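Local structure of enoyl-CoA hydratase (Mycobacterium avium subsp. paratuberculosis, 4LK5) at residues C[144-149]-C[164-169]; C[153-158]-C[222-227]; C[198-203]-C[208-213]. The protein probably catalyses the reversible hydration of 2-enoyl-CoA thioesters to 3-hydroxyacyl-CoA, as in other enoyl-CoA hydratases of the crotonase family. All coordinates share one frame; numbering follows the deposited sequence.

Contact 1. Residues C[144-149]-C[164-169]; sequences GVSIAL and LAFTKI
Leu164 and Val145 carry most of this contact, joining helix 143-150 to the loop that follows strand 161-163. The meeting is between single branches: Leu164 CD2 lies 3.7 Å from Val145 CG1, and the same methyl stands 3.9 Å from Val145 CB, so one leucine tip covers the flank of the valine. The two side chains run roughly at right angles. Val145 points its CB toward the loop, and CG1, lying anti to the backbone N (chi1 171°), is the methyl that meets the leucine most closely. The backbone of Leu164 does not aim its side chain at the helix; instead chi2 of -173° sets CD1 anti to CA and leaves CD2 as the branch turned to Val145. Val181 of helix 177-185 also packs on Leu164.

Ser146, one residue further along the helix, meets the loop differently. Its OG comes up at the rim of the Phe166 ring, near the ring plane and 4.1 Å from CZ. That is a van der Waals approach to the edge; the hydroxyl is hydrogen-bonded to the backbone O of Asp174, next to Pro173, and both of these residues touch the phenylalanine as well. Helix 143-150 begins where, in crotonase-fold enzymes, a helix N-terminus usually supplies one oxyanion-hole N-H. No hydrogen bond links the two segments directly, which implies that hydrophobic burial and shape hold helix and loop together here, while the hydroxyl of Ser146 is tied to the backbone beyond these two segments.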
# COMPACT_ATOMS: atom_id res chain seq x y z
N GLY C 144 18.40 -3.27 -10.31
CA GLY C 144 18.98 -2.18 -9.55
C GLY C 144 17.88 -1.59 -8.67
O GLY C 144 18.09 -1.30 -7.47
N VAL C 145 16.69 -1.48 -9.25
CA VAL C 145 15.55 -0.95 -8.55
C VAL C 145 15.15 -1.91 -7.45
O VAL C 145 14.91 -1.49 -6.32
CB VAL C 145 14.38 -0.68 -9.50
CG1 VAL C 145 13.14 -0.33 -8.73
CG2 VAL C 145 14.73 0.44 -10.47
N SER C 146 15.09 -3.21 -7.77
CA SER C 146 14.69 -4.19 -6.78
C SER C 146 15.58 -4.12 -5.58
O SER C 146 15.12 -4.15 -4.45
CB SER C 146 14.74 -5.61 -7.32
OG SER C 146 13.95 -5.73 -8.49
N ILE C 147 16.87 -3.98 -5.82
CA ILE C 147 17.84 -3.89 -4.72
C ILE C 147 17.60 -2.68 -3.85
O ILE C 147 17.56 -2.80 -2.64
CB ILE C 147 19.26 -3.92 -5.29
CG1 ILE C 147 19.54 -5.36 -5.71
CG2 ILE C 147 20.28 -3.42 -4.31
CD1 ILE C 147 20.50 -5.43 -6.85
N ALA C 148 17.42 -1.53 -4.48
CA ALA C 148 17.04 -0.32 -3.76
C ALA C 148 15.82 -0.53 -2.91
O ALA C 148 15.80 -0.17 -1.73
CB ALA C 148 16.76 0.82 -4.72
N LEU C 149 14.79 -1.13 -3.50
CA LEU C 149 13.52 -1.24 -2.81
C LEU C 149 13.49 -2.29 -1.76
O LEU C 149 12.59 -2.30 -0.93
CB LEU C 149 12.37 -1.39 -3.77
CG LEU C 149 12.17 -0.07 -4.52
CD1 LEU C 149 11.48 -0.34 -5.83
CD2 LEU C 149 11.34 0.87 -3.68
N LEU C 164 11.54 0.04 -13.89
CA LEU C 164 11.46 -1.39 -14.00
C LEU C 164 11.49 -1.78 -15.46
O LEU C 164 10.45 -1.99 -16.07
CB LEU C 164 10.17 -1.86 -13.37
CG LEU C 164 10.12 -1.73 -11.87
CD1 LEU C 164 8.84 -2.42 -11.41
CD2 LEU C 164 11.32 -2.37 -11.21
N ALA C 165 12.70 -1.92 -16.00
CA ALA C 165 12.93 -2.08 -17.44
C ALA C 165 12.60 -3.46 -17.97
O ALA C 165 12.40 -3.62 -19.17
CB ALA C 165 14.37 -1.73 -17.78
N PHE C 166 12.51 -4.44 -17.10
CA PHE C 166 12.50 -5.85 -17.51
C PHE C 166 11.73 -6.09 -18.81
O PHE C 166 12.19 -6.73 -19.76
CB PHE C 166 11.90 -6.69 -16.41
CG PHE C 166 12.54 -6.49 -15.08
CD1 PHE C 166 13.75 -7.11 -14.79
CD2 PHE C 166 11.94 -5.70 -14.11
CE1 PHE C 166 14.33 -6.94 -13.56
CE2 PHE C 166 12.52 -5.52 -12.88
CZ PHE C 166 13.71 -6.14 -12.61
N THR C 167 10.55 -5.54 -18.84
CA THR C 167 9.54 -5.82 -19.86
C THR C 167 9.89 -5.25 -21.25
O THR C 167 9.32 -5.65 -22.25
CB THR C 167 8.19 -5.28 -19.29
OG1 THR C 167 7.34 -6.38 -18.94
CG2 THR C 167 7.51 -4.32 -20.22
N LYS C 168 10.80 -4.29 -21.30
CA LYS C 168 11.27 -3.72 -22.57
C LYS C 168 12.15 -4.70 -23.33
O LYS C 168 12.36 -4.53 -24.51
CB LYS C 168 12.05 -2.43 -22.33
CG LYS C 168 11.14 -1.25 -22.03
CD LYS C 168 11.87 0.10 -21.98
CE LYS C 168 11.01 1.21 -22.58
NZ LYS C 168 11.05 2.49 -21.82
N ILE C 169 12.63 -5.72 -22.64
CA ILE C 169 13.52 -6.68 -23.22
C ILE C 169 12.98 -8.09 -23.06
O ILE C 169 13.74 -9.07 -23.18
CB ILE C 169 14.94 -6.56 -22.59
CG1 ILE C 169 14.90 -6.94 -21.11
CG2 ILE C 169 15.48 -5.13 -22.71
CD1 ILE C 169 16.26 -7.25 -20.54

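Contact 2. Residues C[153-158]-C[222-227]; sequences VVLASE and AEVDKV
Leu155 projects from strand 153-157 toward helix 217-233 and touches both Val224 and Val227, residues one helical turn apart on the face of that helix turned to the sheet. Its CB sets the direction, pointing at the helix without touching it closely. From there the chain bends at CG, which sits anti to the carbonyl carbon (chi1 -81°) and where the side chain forks into two methyls with different surroundings. CD1 stays back on the strand side, whereas CD2 makes the contact. This terminal methyl is 3.7 Å from Val227 CG1 and 3.9 Å from Val227 CB, the leucine and the valine reaching toward each other tip to tip. On its other flank CD2 lies 4.2 Å from Val224 CG2, a looser approach.

The strand runs parallel to 132-136 and to 213-215 in the main sheet of the crotonase fold, and the helix, entered directly after strand 213-215, packs back across this end of the sheet. Accordingly, Val133 and Tyr215 from the two flanking strands also touch Leu155, and Val135 meets Val224. Val227 completes its apolar surroundings across the subunit boundary, against Leu196 of a third copy of the protein. The partner valine presents CG1 because that methyl is anti to its backbone N (chi1 165°). Along the same helix, away from the leucine, Lys226 NZ forms a salt bridge of 3.1 Å with Glu223 OE2, the ammonium group approaching from above the carboxylate plane, 62° out of it.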
# COMPACT_ATOMS: atom_id res chain seq x y z
N VAL C 153 15.88 2.34 3.76
CA VAL C 153 15.88 3.75 3.56
C VAL C 153 16.38 3.95 2.15
O VAL C 153 17.38 3.35 1.76
CB VAL C 153 16.83 4.41 4.59
CG1 VAL C 153 17.10 5.86 4.23
CG2 VAL C 153 16.22 4.31 5.97
N VAL C 154 15.67 4.76 1.37
CA VAL C 154 16.12 5.08 0.03
C VAL C 154 16.26 6.59 -0.14
O VAL C 154 15.29 7.31 -0.12
CB VAL C 154 15.18 4.47 -1.02
CG1 VAL C 154 15.73 4.64 -2.43
CG2 VAL C 154 14.98 3.01 -0.72
N LEU C 155 17.51 7.04 -0.28
CA LEU C 155 17.83 8.45 -0.50
C LEU C 155 18.14 8.66 -1.97
O LEU C 155 18.99 7.99 -2.53
CB LEU C 155 19.05 8.82 0.33
CG LEU C 155 18.92 9.14 1.84
CD1 LEU C 155 17.63 8.70 2.48
CD2 LEU C 155 20.09 8.59 2.61
N ALA C 156 17.42 9.58 -2.59
CA ALA C 156 17.59 9.89 -3.98
C ALA C 156 18.02 11.36 -4.23
O ALA C 156 17.65 12.27 -3.49
CB ALA C 156 16.30 9.58 -4.71
N SER C 157 18.85 11.52 -5.26
CA SER C 157 19.13 12.81 -5.89
C SER C 157 17.99 13.24 -6.79
O SER C 157 17.28 12.40 -7.38
CB SER C 157 20.39 12.68 -6.76
OG SER C 157 20.51 13.78 -7.63
N GLU C 158 17.83 14.54 -6.96
CA GLU C 158 16.90 15.02 -7.98
C GLU C 158 17.29 14.51 -9.37
O GLU C 158 16.43 14.41 -10.24
CB GLU C 158 16.73 16.54 -7.93
CG GLU C 158 15.90 16.95 -6.72
CD GLU C 158 15.34 18.34 -6.78
OE1 GLU C 158 16.13 19.29 -6.94
OE2 GLU C 158 14.09 18.47 -6.63
N ALA C 222 26.25 15.49 0.82
CA ALA C 222 26.29 15.97 2.21
C ALA C 222 25.10 15.46 2.98
O ALA C 222 25.22 15.09 4.15
CB ALA C 222 26.32 17.50 2.25
N GLU C 223 23.94 15.46 2.33
CA GLU C 223 22.71 15.00 2.97
C GLU C 223 22.74 13.51 3.30
O GLU C 223 22.36 13.09 4.41
CB GLU C 223 21.52 15.35 2.11
CG GLU C 223 21.11 16.79 2.27
CD GLU C 223 20.79 17.13 3.73
OE1 GLU C 223 20.37 16.24 4.53
OE2 GLU C 223 20.97 18.29 4.09
N VAL C 224 23.21 12.71 2.36
CA VAL C 224 23.36 11.29 2.62
C VAL C 224 24.13 11.18 3.90
O VAL C 224 23.67 10.54 4.83
CB VAL C 224 24.03 10.54 1.43
CG1 VAL C 224 24.48 9.15 1.82
CG2 VAL C 224 23.06 10.47 0.28
N ASP C 225 25.26 11.88 3.98
CA ASP C 225 26.15 11.79 5.16
C ASP C 225 25.47 12.10 6.48
O ASP C 225 25.66 11.40 7.45
CB ASP C 225 27.34 12.69 4.99
CG ASP C 225 28.17 12.31 3.81
OD1 ASP C 225 28.08 11.14 3.36
OD2 ASP C 225 28.90 13.19 3.31
N LYS C 226 24.65 13.14 6.50
CA LYS C 226 23.84 13.44 7.69
C LYS C 226 22.91 12.28 8.12
O LYS C 226 22.79 11.98 9.31
CB LYS C 226 23.02 14.73 7.47
CG LYS C 226 23.85 16.00 7.57
CD LYS C 226 23.16 17.17 6.88
CE LYS C 226 24.19 18.22 6.47
NZ LYS C 226 23.77 19.02 5.29
N VAL C 227 22.26 11.64 7.13
CA VAL C 227 21.31 10.56 7.39
C VAL C 227 22.08 9.36 7.89
O VAL C 227 21.70 8.73 8.87
CB VAL C 227 20.46 10.25 6.14
CG1 VAL C 227 19.74 8.92 6.28
CG2 VAL C 227 19.44 11.36 5.90

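Contact 3. Residues C[198-203]-C[208-213]; sequences ERLPAA and WGLVTA
With its CG swung anti to the backbone N (chi1 -179°), Leu200 extends from the short strand 200-201 over the indole of Trp208. The tryptophan turns to receive it by placing its own CG anti to the carbonyl carbon (chi1 -80°), which lays the ring system beneath the leucine. Leu200 CD1 settles on one face of the six-membered ring, 3.6 Å from the centroid of the Trp208 benzo ring and only 14° off its normal, a well-formed CH-pi contact. The nearest ring atom is Trp208 CH2, 3.6 Å from Leu200 CD1.

The second methyl bridges two partners. Leu200 CD2 is 3.9 Å from Trp208 CE3, a perimeter atom of the benzo ring, and 3.8 Å from Leu210 CD2, so one branch lies on the aromatic face and the other meets both the ring and the tip of Leu210. Next to this pair, Val211 CG2 approaches the backbone more distantly, 4.5 Å from Ala202 O. Ala205, on the helix joining the segments, touches both leucines, and Arg189 makes a cation-pi interaction with Trp208, adding a charged neighbour to the indole.

Between Trp208 and Leu210 the chain reverses at Gly209, whose positive phi would bring a CB up against the carbonyl O of Trp208, a conformation glycine takes readily. This brings Leu210 back toward the strand that preceded helix 202-208. The result is a short helix ended by a Schellman motif, its entering strand and its exit loop clasped together just before strand 213-215 joins the main sheet of the crotonase fold.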
# COMPACT_ATOMS: atom_id res chain seq x y z
N GLU C 198 8.39 3.42 -17.45
CA GLU C 198 8.77 4.80 -17.80
C GLU C 198 9.85 5.23 -16.80
O GLU C 198 9.97 4.66 -15.71
CB GLU C 198 7.59 5.77 -17.64
CG GLU C 198 6.58 5.79 -18.79
CD GLU C 198 7.21 6.23 -20.10
OE1 GLU C 198 8.32 6.82 -20.08
OE2 GLU C 198 6.60 5.97 -21.15
N ARG C 199 10.62 6.25 -17.15
CA ARG C 199 11.62 6.81 -16.24
C ARG C 199 10.86 7.60 -15.21
O ARG C 199 10.36 8.68 -15.49
CB ARG C 199 12.60 7.71 -17.00
CG ARG C 199 13.46 6.95 -18.00
CD ARG C 199 14.47 7.78 -18.75
NE ARG C 199 15.20 6.93 -19.71
CZ ARG C 199 16.41 7.20 -20.22
NH1 ARG C 199 17.06 8.31 -19.87
NH2 ARG C 199 16.97 6.36 -21.09
N LEU C 200 10.75 7.04 -14.02
CA LEU C 200 10.01 7.69 -12.94
C LEU C 200 10.99 8.60 -12.16
O LEU C 200 11.82 8.08 -11.43
CB LEU C 200 9.39 6.65 -12.01
CG LEU C 200 8.60 7.32 -10.89
CD1 LEU C 200 7.17 7.52 -11.31
CD2 LEU C 200 8.66 6.51 -9.61
N PRO C 201 10.88 9.94 -12.30
CA PRO C 201 11.84 10.83 -11.60
C PRO C 201 11.66 10.89 -10.09
O PRO C 201 10.53 10.90 -9.55
CB PRO C 201 11.59 12.22 -12.21
CG PRO C 201 10.15 12.17 -12.65
CD PRO C 201 9.83 10.71 -13.01
N ALA C 202 12.80 10.96 -9.42
CA ALA C 202 12.90 10.97 -7.98
C ALA C 202 11.73 11.67 -7.34
O ALA C 202 11.09 11.14 -6.44
CB ALA C 202 14.19 11.66 -7.57
N ALA C 203 11.46 12.89 -7.79
CA ALA C 203 10.55 13.71 -7.08
C ALA C 203 9.18 13.04 -7.12
O ALA C 203 8.49 13.04 -6.13
CB ALA C 203 10.53 15.13 -7.67
N TRP C 208 4.90 9.28 -4.53
CA TRP C 208 4.31 7.93 -4.55
C TRP C 208 4.53 7.10 -3.28
O TRP C 208 3.87 6.09 -3.10
CB TRP C 208 4.91 7.14 -5.71
CG TRP C 208 4.32 7.42 -7.07
CD1 TRP C 208 3.60 8.54 -7.45
CD2 TRP C 208 4.44 6.60 -8.23
NE1 TRP C 208 3.25 8.43 -8.77
CE2 TRP C 208 3.76 7.27 -9.28
CE3 TRP C 208 5.06 5.36 -8.49
CZ2 TRP C 208 3.66 6.73 -10.58
CZ3 TRP C 208 4.97 4.83 -9.75
CH2 TRP C 208 4.26 5.50 -10.79
N GLY C 209 5.48 7.50 -2.44
CA GLY C 209 5.95 6.67 -1.32
C GLY C 209 7.02 5.65 -1.67
O GLY C 209 7.22 4.69 -0.94
N LEU C 210 7.73 5.85 -2.78
CA LEU C 210 8.71 4.87 -3.23
C LEU C 210 10.07 5.10 -2.61
O LEU C 210 10.87 4.16 -2.57
CB LEU C 210 8.88 4.90 -4.76
CG LEU C 210 9.69 3.80 -5.46
CD1 LEU C 210 8.97 2.48 -5.33
CD2 LEU C 210 9.90 4.07 -6.94
N VAL C 211 10.37 6.33 -2.18
CA VAL C 211 11.67 6.63 -1.54
C VAL C 211 11.54 7.52 -0.33
O VAL C 211 10.53 8.17 -0.11
CB VAL C 211 12.68 7.29 -2.50
CG1 VAL C 211 12.83 6.45 -3.77
CG2 VAL C 211 12.27 8.71 -2.86
N THR C 212 12.60 7.53 0.45
CA THR C 212 12.57 8.12 1.73
C THR C 212 12.77 9.65 1.62
O THR C 212 12.05 10.45 2.28
CB THR C 212 13.64 7.45 2.59
OG1 THR C 212 13.45 6.02 2.52
CG2 THR C 212 13.52 7.91 4.04
N ALA C 213 13.71 10.06 0.77
CA ALA C 213 13.97 11.48 0.56
C ALA C 213 14.67 11.80 -0.75
O ALA C 213 15.38 10.98 -1.29
CB ALA C 213 14.76 12.05 1.74

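The six segments follow the chain in the order 144-149, 153-158, 164-169, 198-203, 208-213 and 222-227, so contacts 1 and 2 interleave, while contact 3 falls between the two halves of contact 2. Contact 1 lies nearest the centre of the chain; its centre is about 21 Å from that of contact 2 and about 13 Å from that of contact 3, which is also about 13 Å from contact 2. Leu149 touches Leu210, linking contacts 1 and 3. Strand 153-157 lies beside strand 213-215 in the main sheet, tying contacts 2 and 3 by backbone pairing. Those two also border the third subunit, so interior packing and trimer interface are built from the same region.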